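Local coordinates for protein mercuric reductase (Metallosphaera sedula, PDB 4YWO) that probably reduces mercuric ion to elemental mercury at the expense of NADPH, working as an FAD-containing homodimer, at residues L65-I70 with F86-E91; E188-Y193 with D228-V233; I202-R205 with I210-W213; V219-I224 with P349-V354. One frame throughout, in Å; residues are numbered along the deposited sequence.

Contact 1 of 4, residues L65-I70 with F86-E91; sequences LYIAEI and FSSFQE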
loop_
_atom_site.group_PDB
_atom_site.type_symbol
_atom_site.label_atom_id
_atom_site.label_comp_id
_atom_site.label_asym_id
_atom_site.label_seq_id
_atom_site.Cartn_x
_atom_site.Cartn_y
_atom_site.Cartn_z
ATOM N N LEU A 65 -15.637 7.903 5.804
ATOM C CA LEU A 65 -14.481 7.681 6.669
ATOM C C LEU A 65 -13.313 8.529 6.244
ATOM O O LEU A 65 -12.563 8.982 7.127
ATOM C CB LEU A 65 -14.020 6.158 6.627
ATOM C CG LEU A 65 -14.955 5.230 7.407
ATOM C CD1 LEU A 65 -14.725 3.809 6.947
ATOM C CD2 LEU A 65 -14.638 5.341 8.853
ATOM N N TYR A 66 -13.171 8.815 4.952
ATOM C CA TYR A 66 -12.107 9.721 4.412
ATOM C C TYR A 66 -12.325 11.135 4.954
ATOM O O TYR A 66 -11.398 11.767 5.506
ATOM C CB TYR A 66 -12.057 9.660 2.914
ATOM C CG TYR A 66 -11.241 10.788 2.319
ATOM C CD1 TYR A 66 -9.899 10.739 2.384
ATOM C CD2 TYR A 66 -11.866 11.879 1.705
ATOM C CE1 TYR A 66 -9.174 11.790 1.834
ATOM C CE2 TYR A 66 -11.142 12.915 1.169
ATOM C CZ TYR A 66 -9.822 12.877 1.312
ATOM O OH TYR A 66 -9.134 13.974 0.722
ATOM N N ILE A 67 -13.564 11.574 4.824
ATOM C CA ILE A 67 -13.932 12.945 5.338
ATOM C C ILE A 67 -13.674 13.002 6.815
ATOM O O ILE A 67 -13.052 13.982 7.322
ATOM C CB ILE A 67 -15.401 13.225 5.073
ATOM C CG1 ILE A 67 -15.538 13.418 3.603
ATOM C CG2 ILE A 67 -15.758 14.572 5.746
ATOM C CD1 ILE A 67 -16.925 13.538 3.199
ATOM N N ALA A 68 -14.064 11.987 7.573
ATOM C CA ALA A 68 -13.815 11.920 8.986
ATOM C C ALA A 68 -12.278 12.057 9.309
ATOM O O ALA A 68 -11.883 12.709 10.278
ATOM C CB ALA A 68 -14.391 10.755 9.655
ATOM N N GLU A 69 -11.499 11.280 8.601
ATOM C CA GLU A 69 -10.076 11.258 8.758
ATOM C C GLU A 69 -9.406 12.615 8.496
ATOM O O GLU A 69 -8.520 13.028 9.265
ATOM C CB GLU A 69 -9.442 10.165 7.874
ATOM C CG GLU A 69 -7.927 10.208 7.881
ATOM C CD GLU A 69 -7.230 10.998 6.708
ATOM O OE1 GLU A 69 -7.637 10.837 5.504
ATOM O OE2 GLU A 69 -6.182 11.736 6.996
ATOM N N ILE A 70 -9.729 13.280 7.436
ATOM C CA ILE A 70 -8.999 14.529 7.101
ATOM C C ILE A 70 -9.359 15.622 8.113
ATOM O O ILE A 70 -8.531 16.407 8.491
ATOM C CB ILE A 70 -9.192 15.008 5.666
ATOM C CG1 ILE A 70 -10.637 15.345 5.330
ATOM C CG2 ILE A 70 -8.673 13.940 4.693
ATOM C CD1 ILE A 70 -10.886 15.815 3.932
ATOM N N PHE A 86 -22.489 18.559 8.599
ATOM C CA PHE A 86 -23.542 17.592 8.386
ATOM C C PHE A 86 -23.832 17.451 6.908
ATOM O O PHE A 86 -24.167 16.329 6.438
ATOM C CB PHE A 86 -24.780 18.014 9.198
ATOM C CG PHE A 86 -26.007 17.092 8.965
ATOM C CD1 PHE A 86 -26.059 15.850 9.508
ATOM C CD2 PHE A 86 -27.030 17.486 8.113
ATOM C CE1 PHE A 86 -27.134 15.021 9.299
ATOM C CE2 PHE A 86 -28.125 16.672 7.888
ATOM C CZ PHE A 86 -28.176 15.427 8.496
ATOM N N SER A 87 -23.665 18.489 6.104
ATOM C CA SER A 87 -23.830 18.496 4.670
ATOM C C SER A 87 -22.917 17.528 3.912
ATOM O O SER A 87 -23.129 17.252 2.752
ATOM C CB SER A 87 -23.645 19.918 4.083
ATOM O OG SER A 87 -22.320 20.376 4.251
ATOM N N SER A 88 -21.813 17.100 4.557
ATOM C CA SER A 88 -20.914 16.175 3.867
ATOM C C SER A 88 -21.610 14.851 3.535
ATOM O O SER A 88 -21.190 14.189 2.610
ATOM C CB SER A 88 -19.620 15.962 4.667
ATOM O OG SER A 88 -19.970 15.421 5.939
ATOM N N PHE A 89 -22.639 14.492 4.271
ATOM C CA PHE A 89 -23.423 13.232 3.897
ATOM C C PHE A 89 -24.175 13.415 2.594
ATOM O O PHE A 89 -24.142 12.569 1.653
ATOM C CB PHE A 89 -24.366 12.800 4.987
ATOM C CG PHE A 89 -23.734 12.197 6.213
ATOM C CD1 PHE A 89 -23.402 10.842 6.252
ATOM C CD2 PHE A 89 -23.491 12.953 7.365
ATOM C CE1 PHE A 89 -22.839 10.287 7.431
ATOM C CE2 PHE A 89 -22.936 12.403 8.506
ATOM C CZ PHE A 89 -22.577 11.056 8.526
ATOM N N GLN A 90 -24.767 14.611 2.448
ATOM C CA GLN A 90 -25.395 14.933 1.177
ATOM C C GLN A 90 -24.412 15.177 0.017
ATOM O O GLN A 90 -24.652 14.718 -1.065
ATOM C CB GLN A 90 -26.386 16.123 1.366
ATOM C CG GLN A 90 -27.291 16.370 0.162
ATOM C CD GLN A 90 -26.816 17.496 -0.728
ATOM O OE1 GLN A 90 -26.577 18.609 -0.261
ATOM N NE2 GLN A 90 -26.703 17.224 -2.027
ATOM N N GLU A 91 -23.243 15.784 0.214
ATOM C CA GLU A 91 -22.240 15.926 -0.817
ATOM C C GLU A 91 -21.787 14.613 -1.450
ATOM O O GLU A 91 -21.499 14.551 -2.628
ATOM C CB GLU A 91 -20.994 16.692 -0.302
ATOM C CG GLU A 91 -19.726 16.413 -1.168
ATOM C CD GLU A 91 -18.349 16.826 -0.595
ATOM O OE1 GLU A 91 -17.978 16.506 0.590
ATOM O OE2 GLU A 91 -17.579 17.439 -1.391
#

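Contact 2 of 4, residues E188-Y193 with D228-V233; sequences EFAQMY and DGVAVV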
loop_
_atom_site.group_PDB
_atom_site.type_symbol
_atom_site.label_atom_id
_atom_site.label_comp_id
_atom_site.label_asym_id
_atom_site.label_seq_id
_atom_site.Cartn_x
_atom_site.Cartn_y
_atom_site.Cartn_z
ATOM N N GLU A 188 -16.329 0.485 11.780
ATOM C CA GLU A 188 -16.293 1.580 10.829
ATOM C C GLU A 188 -17.283 2.713 11.148
ATOM O O GLU A 188 -16.949 3.832 11.195
ATOM C CB GLU A 188 -16.498 1.075 9.417
ATOM C CG GLU A 188 -15.290 0.266 8.858
ATOM C CD GLU A 188 -15.466 -0.192 7.413
ATOM O OE1 GLU A 188 -16.571 0.087 6.832
ATOM O OE2 GLU A 188 -14.520 -0.875 6.820
ATOM N N PHE A 189 -18.552 2.340 11.402
ATOM C CA PHE A 189 -19.524 3.407 11.731
ATOM C C PHE A 189 -19.247 4.033 13.045
ATOM O O PHE A 189 -19.506 5.236 13.243
ATOM C CB PHE A 189 -20.998 2.838 11.663
ATOM C CG PHE A 189 -21.500 2.674 10.265
ATOM C CD1 PHE A 189 -21.938 3.796 9.578
ATOM C CD2 PHE A 189 -21.676 1.437 9.671
ATOM C CE1 PHE A 189 -22.332 3.746 8.290
ATOM C CE2 PHE A 189 -22.185 1.377 8.340
ATOM C CZ PHE A 189 -22.438 2.572 7.647
ATOM N N ALA A 190 -18.801 3.280 14.065
ATOM C CA ALA A 190 -18.453 3.897 15.326
ATOM C C ALA A 190 -17.334 4.905 15.183
ATOM O O ALA A 190 -17.418 6.022 15.748
ATOM C CB ALA A 190 -18.107 2.897 16.389
ATOM N N GLN A 191 -16.277 4.604 14.446
ATOM C CA GLN A 191 -15.247 5.557 14.248
ATOM C C GLN A 191 -15.741 6.756 13.422
ATOM O O GLN A 191 -15.454 7.867 13.757
ATOM C CB GLN A 191 -14.034 4.936 13.555
ATOM C CG GLN A 191 -12.965 5.985 13.322
ATOM C CD GLN A 191 -11.635 5.337 12.833
ATOM O OE1 GLN A 191 -11.358 5.481 11.618
ATOM N NE2 GLN A 191 -10.765 5.130 13.757
ATOM N N MET A 192 -16.528 6.535 12.378
ATOM C CA MET A 192 -17.069 7.534 11.563
ATOM C C MET A 192 -17.874 8.538 12.401
ATOM O O MET A 192 -17.579 9.742 12.355
ATOM C CB MET A 192 -17.992 6.951 10.499
ATOM C CG MET A 192 -18.641 7.886 9.490
ATOM S SD MET A 192 -19.966 7.100 8.547
ATOM C CE MET A 192 -19.108 5.731 7.721
ATOM N N TYR A 193 -18.810 8.028 13.236
ATOM C CA TYR A 193 -19.680 8.974 13.974
ATOM C C TYR A 193 -18.971 9.565 15.112
ATOM O O TYR A 193 -19.136 10.772 15.394
ATOM C CB TYR A 193 -20.980 8.221 14.387
ATOM C CG TYR A 193 -22.075 8.320 13.336
ATOM C CD1 TYR A 193 -22.005 7.707 12.076
ATOM C CD2 TYR A 193 -23.205 9.150 13.538
ATOM C CE1 TYR A 193 -22.975 7.911 11.077
ATOM C CE2 TYR A 193 -24.164 9.286 12.595
ATOM C CZ TYR A 193 -24.089 8.700 11.376
ATOM O OH TYR A 193 -25.035 8.900 10.432
ATOM N N ASP A 228 -10.746 6.999 19.994
ATOM C CA ASP A 228 -11.651 8.048 19.503
ATOM C C ASP A 228 -12.831 8.277 20.423
ATOM O O ASP A 228 -13.809 8.924 20.074
ATOM C CB ASP A 228 -12.195 7.716 18.129
ATOM C CG ASP A 228 -11.369 8.387 17.014
ATOM O OD1 ASP A 228 -10.895 9.511 17.162
ATOM O OD2 ASP A 228 -11.249 7.772 15.994
ATOM N N GLY A 229 -12.762 7.784 21.612
ATOM C CA GLY A 229 -13.778 8.088 22.585
ATOM C C GLY A 229 -14.993 7.230 22.504
ATOM O O GLY A 229 -15.989 7.530 23.132
ATOM N N VAL A 230 -14.945 6.133 21.791
ATOM C CA VAL A 230 -16.045 5.221 21.776
ATOM C C VAL A 230 -16.038 4.385 23.055
ATOM O O VAL A 230 -15.002 3.867 23.449
ATOM C CB VAL A 230 -15.948 4.249 20.537
ATOM C CG1 VAL A 230 -17.052 3.223 20.527
ATOM C CG2 VAL A 230 -15.933 4.989 19.223
ATOM N N ALA A 231 -17.201 4.166 23.624
ATOM C CA ALA A 231 -17.415 3.304 24.812
ATOM C C ALA A 231 -17.657 1.902 24.228
ATOM O O ALA A 231 -18.581 1.682 23.443
ATOM C CB ALA A 231 -18.681 3.731 25.573
ATOM N N VAL A 232 -16.767 0.980 24.563
ATOM C CA VAL A 232 -16.852 -0.360 24.074
ATOM C C VAL A 232 -17.363 -1.196 25.190
ATOM O O VAL A 232 -16.660 -1.295 26.226
ATOM C CB VAL A 232 -15.469 -0.822 23.597
ATOM C CG1 VAL A 232 -15.601 -2.283 23.200
ATOM C CG2 VAL A 232 -15.031 0.009 22.391
ATOM N N VAL A 233 -18.534 -1.758 25.029
ATOM C CA VAL A 233 -19.120 -2.692 26.034
ATOM C C VAL A 233 -19.216 -4.094 25.475
ATOM O O VAL A 233 -19.939 -4.354 24.517
ATOM C CB VAL A 233 -20.519 -2.205 26.444
ATOM C CG1 VAL A 233 -21.059 -3.157 27.531
ATOM C CG2 VAL A 233 -20.449 -0.778 26.913
HETATM O O HOH W 1 -11.883 5.080 16.268
#

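Contact 3 of 4, residues I202-R205 with I210-W213; sequences ILQR and IPDW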
loop_
_atom_site.group_PDB
_atom_site.type_symbol
_atom_site.label_atom_id
_atom_site.label_comp_id
_atom_site.label_asym_id
_atom_site.label_seq_id
_atom_site.Cartn_x
_atom_site.Cartn_y
_atom_site.Cartn_z
ATOM N N ILE A 202 -20.579 1.038 21.605
ATOM C CA ILE A 202 -20.712 -0.250 20.922
ATOM C C ILE A 202 -21.138 -1.279 21.942
ATOM O O ILE A 202 -20.491 -1.396 22.981
ATOM C CB ILE A 202 -19.354 -0.707 20.321
ATOM C CG1 ILE A 202 -19.041 0.150 19.086
ATOM C CG2 ILE A 202 -19.389 -2.186 19.963
ATOM C CD1 ILE A 202 -17.604 -0.049 18.600
ATOM N N LEU A 203 -22.194 -2.016 21.656
ATOM C CA LEU A 203 -22.700 -3.087 22.515
ATOM C C LEU A 203 -22.538 -4.424 21.803
ATOM O O LEU A 203 -23.248 -4.751 20.820
ATOM C CB LEU A 203 -24.186 -2.827 22.780
ATOM C CG LEU A 203 -24.510 -1.467 23.358
ATOM C CD1 LEU A 203 -26.075 -1.239 23.448
ATOM C CD2 LEU A 203 -23.804 -1.116 24.621
ATOM N N GLN A 204 -21.592 -5.198 22.310
ATOM C CA GLN A 204 -21.129 -6.415 21.659
ATOM C C GLN A 204 -21.426 -7.609 22.575
ATOM O O GLN A 204 -20.966 -7.570 23.716
ATOM C CB GLN A 204 -19.632 -6.277 21.433
ATOM C CG GLN A 204 -18.887 -7.535 20.999
ATOM C CD GLN A 204 -19.252 -8.112 19.678
ATOM O OE1 GLN A 204 -20.396 -7.977 19.181
ATOM N NE2 GLN A 204 -18.320 -8.876 19.084
ATOM N N ARG A 205 -22.039 -8.644 22.034
ATOM C CA ARG A 205 -22.368 -9.836 22.862
ATOM C C ARG A 205 -21.150 -10.656 23.199
ATOM O O ARG A 205 -20.944 -11.047 24.349
ATOM C CB ARG A 205 -23.417 -10.667 22.189
ATOM C CG ARG A 205 -23.937 -11.894 22.959
ATOM C CD ARG A 205 -24.786 -12.645 21.912
ATOM N NE ARG A 205 -25.759 -13.598 22.431
ATOM C CZ ARG A 205 -26.923 -13.280 23.012
ATOM N NH1 ARG A 205 -27.295 -12.006 23.204
ATOM N NH2 ARG A 205 -27.726 -14.256 23.427
ATOM N N ILE A 210 -14.661 -8.191 16.962
ATOM C CA ILE A 210 -14.187 -8.998 15.875
ATOM C C ILE A 210 -13.609 -10.324 16.293
ATOM O O ILE A 210 -12.455 -10.727 16.071
ATOM C CB ILE A 210 -13.180 -8.230 14.912
ATOM C CG1 ILE A 210 -12.025 -7.651 15.665
ATOM C CG2 ILE A 210 -13.919 -7.175 14.102
ATOM C CD1 ILE A 210 -10.979 -6.946 14.751
ATOM N N PRO A 211 -14.489 -11.170 16.887
ATOM C CA PRO A 211 -13.942 -12.402 17.505
ATOM C C PRO A 211 -13.543 -13.462 16.556
ATOM O O PRO A 211 -12.892 -14.405 16.946
ATOM C CB PRO A 211 -15.194 -12.901 18.334
ATOM C CG PRO A 211 -16.343 -12.350 17.624
ATOM C CD PRO A 211 -15.910 -10.959 17.212
ATOM N N ASP A 212 -13.811 -13.326 15.272
ATOM C CA ASP A 212 -13.256 -14.279 14.311
ATOM C C ASP A 212 -11.927 -13.830 13.645
ATOM O O ASP A 212 -11.417 -14.545 12.790
ATOM C CB ASP A 212 -14.298 -14.541 13.272
ATOM C CG ASP A 212 -15.544 -15.327 13.891
ATOM O OD1 ASP A 212 -15.366 -15.993 14.946
ATOM O OD2 ASP A 212 -16.657 -15.291 13.353
ATOM N N TRP A 213 -11.416 -12.725 14.071
ATOM C CA TRP A 213 -10.060 -12.277 13.693
ATOM C C TRP A 213 -9.018 -12.809 14.657
ATOM O O TRP A 213 -9.332 -13.421 15.719
ATOM C CB TRP A 213 -10.039 -10.740 13.653
ATOM C CG TRP A 213 -10.784 -10.121 12.530
ATOM C CD1 TRP A 213 -12.094 -10.270 12.238
ATOM C CD2 TRP A 213 -10.215 -9.306 11.490
ATOM N NE1 TRP A 213 -12.383 -9.607 11.042
ATOM C CE2 TRP A 213 -11.242 -8.955 10.622
ATOM C CE3 TRP A 213 -8.966 -8.754 11.284
ATOM C CZ2 TRP A 213 -11.001 -8.153 9.458
ATOM C CZ3 TRP A 213 -8.751 -7.961 10.072
ATOM C CH2 TRP A 213 -9.764 -7.660 9.267
#

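Contact 4 of 4, residues V219-I224 with P349-V354; sequences VEARRI and PNLARV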
loop_
_atom_site.group_PDB
_atom_site.type_symbol
_atom_site.label_atom_id
_atom_site.label_comp_id
_atom_site.label_asym_id
_atom_site.label_seq_id
_atom_site.Cartn_x
_atom_site.Cartn_y
_atom_site.Cartn_z
ATOM N N VAL A 219 -7.675 -7.155 20.271
ATOM C CA VAL A 219 -7.050 -6.167 21.168
ATOM C C VAL A 219 -6.929 -4.771 20.603
ATOM O O VAL A 219 -7.318 -3.771 21.227
ATOM C CB VAL A 219 -5.699 -6.659 21.675
ATOM C CG1 VAL A 219 -4.948 -5.570 22.429
ATOM C CG2 VAL A 219 -5.843 -7.944 22.474
ATOM N N GLU A 220 -6.367 -4.725 19.367
ATOM C CA GLU A 220 -6.179 -3.487 18.694
ATOM C C GLU A 220 -7.492 -2.802 18.393
ATOM O O GLU A 220 -7.595 -1.585 18.517
ATOM C CB GLU A 220 -5.360 -3.591 17.393
ATOM C CG GLU A 220 -3.927 -4.087 17.487
ATOM C CD GLU A 220 -2.950 -3.358 18.303
ATOM O OE1 GLU A 220 -3.322 -2.498 19.152
ATOM O OE2 GLU A 220 -1.711 -3.629 18.092
ATOM N N ALA A 221 -8.542 -3.581 18.025
ATOM C CA ALA A 221 -9.886 -3.036 17.687
ATOM C C ALA A 221 -10.408 -2.218 18.878
ATOM O O ALA A 221 -10.894 -1.081 18.730
ATOM C CB ALA A 221 -10.818 -4.119 17.273
ATOM N N ARG A 222 -10.275 -2.782 20.106
ATOM C CA ARG A 222 -10.687 -2.036 21.256
ATOM C C ARG A 222 -9.957 -0.757 21.476
ATOM O O ARG A 222 -10.538 0.314 21.776
ATOM C CB ARG A 222 -10.715 -2.972 22.501
ATOM C CG ARG A 222 -11.254 -2.186 23.644
ATOM C CD ARG A 222 -11.081 -2.763 25.043
ATOM N NE ARG A 222 -12.086 -3.724 25.252
ATOM C CZ ARG A 222 -13.255 -3.517 25.810
ATOM N NH1 ARG A 222 -13.607 -2.338 26.326
ATOM N NH2 ARG A 222 -14.017 -4.536 25.973
ATOM N N ARG A 223 -8.620 -0.767 21.300
ATOM C CA ARG A 223 -7.786 0.391 21.464
ATOM C C ARG A 223 -8.114 1.480 20.461
ATOM O O ARG A 223 -8.150 2.686 20.821
ATOM C CB ARG A 223 -6.330 0.038 21.292
ATOM C CG ARG A 223 -5.857 -0.849 22.386
ATOM C CD ARG A 223 -4.412 -1.137 22.085
ATOM N NE ARG A 223 -3.749 -1.801 23.218
ATOM C CZ ARG A 223 -2.750 -2.615 23.086
ATOM N NH1 ARG A 223 -2.185 -2.848 21.902
ATOM N NH2 ARG A 223 -2.235 -3.206 24.181
ATOM N N ILE A 224 -8.386 1.045 19.214
ATOM C CA ILE A 224 -8.757 1.979 18.138
ATOM C C ILE A 224 -10.019 2.671 18.480
ATOM O O ILE A 224 -10.115 3.902 18.367
ATOM C CB ILE A 224 -8.786 1.294 16.781
ATOM C CG1 ILE A 224 -7.347 0.827 16.455
ATOM C CG2 ILE A 224 -9.287 2.272 15.689
ATOM C CD1 ILE A 224 -7.287 -0.221 15.340
ATOM N N PRO A 349 -6.190 3.379 12.343
ATOM C CA PRO A 349 -5.481 2.584 11.284
ATOM C C PRO A 349 -6.346 1.442 10.802
ATOM O O PRO A 349 -7.332 1.075 11.486
ATOM C CB PRO A 349 -4.262 2.087 11.991
ATOM C CG PRO A 349 -4.717 1.849 13.403
ATOM C CD PRO A 349 -5.623 3.063 13.673
ATOM N N ASN A 350 -6.001 0.917 9.652
ATOM C CA ASN A 350 -6.710 -0.207 9.036
ATOM C C ASN A 350 -6.415 -1.542 9.762
ATOM O O ASN A 350 -5.367 -1.724 10.441
ATOM C CB ASN A 350 -6.287 -0.438 7.623
ATOM C CG ASN A 350 -6.506 0.664 6.608
ATOM O OD1 ASN A 350 -5.835 0.641 5.553
ATOM N ND2 ASN A 350 -7.344 1.653 6.879
ATOM N N LEU A 351 -7.381 -2.461 9.660
ATOM C CA LEU A 351 -7.137 -3.875 10.060
ATOM C C LEU A 351 -7.268 -4.636 8.788
ATOM O O LEU A 351 -8.261 -4.436 8.023
ATOM C CB LEU A 351 -8.149 -4.402 11.074
ATOM C CG LEU A 351 -8.192 -3.603 12.410
ATOM C CD1 LEU A 351 -9.245 -2.563 12.301
ATOM C CD2 LEU A 351 -8.427 -4.546 13.594
ATOM N N ALA A 352 -6.360 -5.572 8.511
ATOM C CA ALA A 352 -6.445 -6.311 7.251
ATOM C C ALA A 352 -6.094 -7.778 7.487
ATOM O O ALA A 352 -5.271 -8.086 8.369
ATOM C CB ALA A 352 -5.441 -5.761 6.307
ATOM N N ARG A 353 -6.651 -8.663 6.702
ATOM C CA ARG A 353 -6.334 -10.069 6.821
ATOM C C ARG A 353 -6.494 -10.768 5.473
ATOM O O ARG A 353 -7.222 -10.332 4.579
ATOM C CB ARG A 353 -7.307 -10.701 7.806
ATOM C CG ARG A 353 -8.733 -10.682 7.420
ATOM C CD ARG A 353 -9.693 -11.321 8.393
ATOM N NE ARG A 353 -9.504 -12.733 8.444
ATOM C CZ ARG A 353 -10.105 -13.501 9.371
ATOM N NH1 ARG A 353 -10.930 -12.924 10.254
ATOM N NH2 ARG A 353 -9.848 -14.789 9.409
ATOM N N VAL A 354 -5.692 -11.817 5.297
ATOM C CA VAL A 354 -5.883 -12.727 4.144
ATOM C C VAL A 354 -5.412 -14.113 4.573
ATOM O O VAL A 354 -4.423 -14.222 5.301
ATOM C CB VAL A 354 -5.138 -12.208 2.886
ATOM C CG1 VAL A 354 -3.661 -11.984 3.086
ATOM C CG2 VAL A 354 -5.431 -13.055 1.640
#

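Contact 1 of 4, residues L65-I70 with F86-E91
Ser88 OG is hydrogen-bonded to the carbonyl oxygen of Pro85 in the conformer described here. OG is thus tied to its own backbone, and it is CB of Ser88 that meets Ile67. OG stands between the backbone N and the carbonyl carbon (chi1 60°). Ile67 comes from the facing helix. Its chain continues extended past CG1 (chi2 173°), so CD1 is the atom that reaches across. Ile67 CD1 lies 3.9 Å from Ser88 CB and 4.1 Å from Glu91 OE1. Ser88 and Glu91 are three residues apart and face the same helix, so the methyl touches both. The Glu91 chain is extended and crosses the isoleucine at a slant. Its other oxygen, OE2, makes a long, weak ion pair with Arg63, one turn before Ile67.

The contact joins helix 58-78 to the first turn of helix 87-110. Nearest CA atoms, those of Ile67 and Ser88, are 7.8 Å apart, and 98 Å² is buried in all. Helix 58-78 starts at Cys58 of the Cys53-Cys58 disulfide and carries the FAD-binding Lys62. Met64, also on this helix, packs on Ser88 and Phe89. The chemistry is that of one apolar methyl against a methylene and one carboxylate oxygen. It implies a light van der Waals contact, with Ser88 OG bonded within its own helix start and Glu91 only weakly paired with Arg63.

Contact 2 of 4, residues E188-Y193 with D228-V233
Val230, Asp228 and Gln191 bury the most surface here, followed closely by Ala190. They lie in a Rossmann-type parallel sheet domain, in which helix 184-194 packs beside the link between helix 215-227 and strand 231-233. In this family such a domain holds the pyridine nucleotide, and it probably does so here. Gly229 is the C-prime residue of a Schellman motif ending helix 215-227. The turn brings Val230 back toward helix 184-194.

Val230 has CG1 anti to its backbone N (chi1 177°), which places CG2 on the helix. Val230 CG2 sits 3.9 Å from Ala190 O and 4.1 Å from Ala190 CB. The methyl thus packs on the alanine methyl and on its carbonyl oxygen, with Met225 and Ile202 also lining Val230.

The second half is polar. The Gln191 chain runs fully extended from the helix, so its amide ends beside the Asp228 carboxylate. The two planes are nearly perpendicular, 86° apart. Gln191 CG also lies 3.6 Å from Asp228 OD2. The far oxygen of the amide, OE1, accepts a bond from the backbone N of Gln348, which fixes the amide's rotation and leaves NE2 turned to Asp228. Asp228 OD2 has a further partner in Arg195 by salt bridge. That charge probably favours the ionised acid. One water joins the two side chains: it accepts from Gln191 NE2 at 2.7 Å and donates to Asp228 OD2 at 2.8 Å.

Contact 3 of 4, residues I202-R205 with I210-W213
Gln204 touches Pro211 through the end of its side chain alone. Gln204 CB starts 7.3 Å from Pro211 CD and points toward the turn. CG is anti to the backbone N (chi1 169°), and Gln204 CG is still 5.9 Å from Pro211 CD. The chain then bends at chi2 (64°), which turns the amide toward the proline ring. Gln204 CD comes to 5.0 Å from Pro211 CD. Gln204 NE2 completes the approach at 3.7 Å from the same Pro211 CD, and lies 4.3 Å from Ile210 N. This is packing of an amide nitrogen against a ring methylene. The hydrogen bond of NE2 goes to the carbonyl oxygen of Val208, which anchors the amide in the loop.

Pro211 reaches Gln204 from the opposite direction. It belongs to a type I beta turn from Ile210 to Trp213, closed by Trp213 N to Ile210 O at 3.0 Å. Ile210 points away from Gln204, and its CD1 lies over one face of the Trp213 ring, near the rim.

The contact lies across the loop that leads from strand 199-203 to helix 215-227. Ile210 packs on Leu187 of helix 184-194, on Ala221 of helix 215-227 and on Ile345 of strand 343-345.

Contact 4 of 4, residues V219-I224 with P349-V354
Ile224 pushes its CD1 methyl against the ring of Pro349, 3.8 Å from CG and 4.0 Å from CD. CG1 of Ile224 also lies 4.0 Å from Pro349 CD, so two atoms of the branch meet the CG-CD end of the ring. CG1 is anti to the carbonyl carbon (chi1 -64°), which sends this branch out from the helix. The peptide bond before Pro349 is cis.

Leu351 is the second bump. It enters the shallow hollow between Ala221 and Ile224, one turn apart on the helix. Its CD2 meets Ala221 CB at 4.4 Å and its CD1 meets Ile224 CD1 at 4.3 Å. Small Ala221 makes the low side of this hollow, and Ile224 makes the high side. Ile224 CD1 therefore touches both the proline ring and the leucine. Beside this apolar patch, Glu220 bends away and takes a salt bridge from Arg223 NH1 to OE1.

The contact sets helix 215-227 of the Rossmann-type domain on the antiparallel sheet of the dimerisation domain. Strand 350-355 lies there between strands 343-345 and 399-407. Val406 of the latter packs on both Ile224 and Leu351.

How the contacts relate
All four contacts are largely buried, but contact 1 has an exposed acid at its border and lies farthest from the chain's centre. Contacts 2 and 3 share one parallel sheet: strands 199-203 and 231-233 are neighbours in it, and Ile202 CD1 packs on Ala190 CB and Val230 CG1. Contact 4 uses helix 215-227, which leads into the turn of contact 2. Contact 4 joins contact 3 through Arg353 of its strand, whose NH1 hydrogen-bonds to Asp212 O. Leu65 links contact 1 to helix 184-194. Contact 4 is apolar, contact 2 mixes methyl packing with a water bridge, and the small contacts 1 and 3 each touch mainly through one side-chain atom (Ile67 CD1, Gln204 NE2).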